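(S)-ureidoglycine aminohydrolase cupin domain-containing protein (Pseudomonas syringae pv. tomato, PDB 3MYX) is of unknown function but belongs to the cupin superfamily and is perhaps related to (S)-ureidoglycine aminohydrolase. Local coordinates at residues 70-75 against 110-115. Numbering follows the deposited sequence. Where two conformers were deposited one is given.
Sequences VMHRGS and LWAFCA
Leu110 O takes two backbone N-H groups, from His72 N at 2.9 Å and Arg73 N at 3.1 Å, both lying in its carbonyl plane. Arg73 O in turn accepts from Leu110 N. Beyond the non-hydrogen-bonded pair Met71-Trp111, Val70 and Ala112 form an antiparallel hydrogen-bonded pair, with Val70 N 3.0 Å from Ala112 O and Ala112 N 2.9 Å from Val70 O. His72 and Arg73 both face Leu110, a classic beta bulge, placed where the chain leaves strand 66-71 and turns a corner toward strand 75-80 of another sheet, consistent with a cupin-type barrel in this half of the chain. On one face Met71, modelled as selenomethionine, and Trp111 run side by side in a Met-aromatic contact: the selenium sits 3.9 Å from Trp111 CB and oblique to the indole, and the side chain, bent at chi2 and chi3, brings CE within 4.1 Å of Trp111 CE3. On the other, Leu110 CB lies over the centre of the Arg73 guanidinium, 4.2 Å above its plane, while Arg73 NE is hydrogen-bonded to Glu108 O. The His72 ring edge faces Ala112 N, 3.8 Å from CD2, and NE2 is hydrogen-bonded to Thr214 OG1, linking this corner to the seven-stranded sheet.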
# COMPACT_ATOMS: atom_id res chain seq x y z
N VAL A 70 2.18 -6.11 1.19
CA VAL A 70 3.16 -6.09 0.11
C VAL A 70 4.47 -6.67 0.67
O VAL A 70 5.07 -6.05 1.55
CB VAL A 70 3.41 -4.63 -0.33
CG1 VAL A 70 4.46 -4.57 -1.42
CG2 VAL A 70 2.12 -3.99 -0.82
N MSE A 71 4.91 -7.83 0.19
CA MSE A 71 6.07 -8.52 0.77
C MSE A 71 7.38 -7.84 0.41
O MSE A 71 7.63 -7.53 -0.76
CB MSE A 71 6.15 -9.95 0.25
CG MSE A 71 5.00 -10.82 0.62
SE MSE A 71 4.75 -11.02 2.52
CE MSE A 71 6.58 -11.33 3.07
N HIS A 72 8.25 -7.67 1.41
CA HIS A 72 9.60 -7.13 1.21
C HIS A 72 10.73 -8.11 1.51
O HIS A 72 11.82 -7.98 0.94
CB HIS A 72 9.79 -5.82 2.00
CG HIS A 72 9.20 -4.63 1.31
ND1 HIS A 72 9.89 -3.92 0.35
CD2 HIS A 72 7.97 -4.06 1.39
CE1 HIS A 72 9.11 -2.97 -0.13
NE2 HIS A 72 7.94 -3.02 0.48
N ARG A 73 10.48 -9.06 2.39
CA ARG A 73 11.46 -10.09 2.74
C ARG A 73 10.71 -11.31 3.24
O ARG A 73 9.69 -11.18 3.90
CB ARG A 73 12.38 -9.56 3.85
CG ARG A 73 13.58 -10.43 4.16
CD ARG A 73 14.47 -9.72 5.17
NE ARG A 73 13.92 -9.81 6.52
CZ ARG A 73 14.01 -8.85 7.44
NH1 ARG A 73 14.62 -7.70 7.17
NH2 ARG A 73 13.48 -9.04 8.63
N GLY A 74 11.22 -12.49 2.93
CA GLY A 74 10.60 -13.69 3.42
C GLY A 74 9.37 -14.08 2.64
O GLY A 74 9.27 -13.85 1.44
N SER A 75 8.43 -14.69 3.35
CA SER A 75 7.27 -15.26 2.69
C SER A 75 6.15 -15.43 3.66
O SER A 75 6.38 -15.74 4.83
CB SER A 75 7.63 -16.63 2.08
OG SER A 75 6.56 -17.17 1.32
N LEU A 110 9.03 -9.73 6.40
CA LEU A 110 8.72 -8.32 6.56
C LEU A 110 7.87 -7.89 5.39
O LEU A 110 8.24 -8.10 4.23
CB LEU A 110 10.03 -7.49 6.61
CG LEU A 110 9.95 -6.01 7.01
CD1 LEU A 110 11.32 -5.52 7.58
CD2 LEU A 110 9.47 -5.09 5.87
N TRP A 111 6.74 -7.26 5.70
CA TRP A 111 5.89 -6.69 4.66
C TRP A 111 5.43 -5.30 5.00
O TRP A 111 5.35 -4.95 6.17
CB TRP A 111 4.69 -7.58 4.38
CG TRP A 111 3.77 -7.95 5.51
CD1 TRP A 111 2.60 -7.33 5.86
CD2 TRP A 111 3.88 -9.10 6.38
NE1 TRP A 111 1.97 -8.02 6.86
CE2 TRP A 111 2.74 -9.09 7.22
CE3 TRP A 111 4.84 -10.11 6.54
CZ2 TRP A 111 2.52 -10.07 8.19
CZ3 TRP A 111 4.63 -11.06 7.53
CH2 TRP A 111 3.48 -11.04 8.33
N ALA A 112 5.15 -4.51 3.97
CA ALA A 112 4.46 -3.25 4.15
C ALA A 112 2.96 -3.51 4.20
O ALA A 112 2.46 -4.47 3.63
CB ALA A 112 4.78 -2.25 3.05
N PHE A 113 2.23 -2.63 4.87
CA PHE A 113 0.78 -2.74 4.92
C PHE A 113 0.09 -1.40 4.79
O PHE A 113 0.65 -0.34 5.13
CB PHE A 113 0.32 -3.42 6.23
CG PHE A 113 0.38 -2.52 7.45
CD1 PHE A 113 -0.69 -1.70 7.79
CD2 PHE A 113 1.51 -2.48 8.26
CE1 PHE A 113 -0.63 -0.85 8.89
CE2 PHE A 113 1.56 -1.63 9.38
CZ PHE A 113 0.48 -0.81 9.68
N CYS A 114 -1.15 -1.46 4.30
CA CYS A 114 -2.13 -0.39 4.45
C CYS A 114 -3.42 -1.04 4.91
O CYS A 114 -3.87 -2.02 4.32
CB CYS A 114 -2.33 0.33 3.12
SG CYS A 114 -3.53 1.70 3.23
N ALA A 115 -3.99 -0.52 6.00
CA ALA A 115 -5.21 -1.06 6.58
C ALA A 115 -6.25 0.02 6.75
O ALA A 115 -5.93 1.12 7.17
CB ALA A 115 -4.90 -1.69 7.94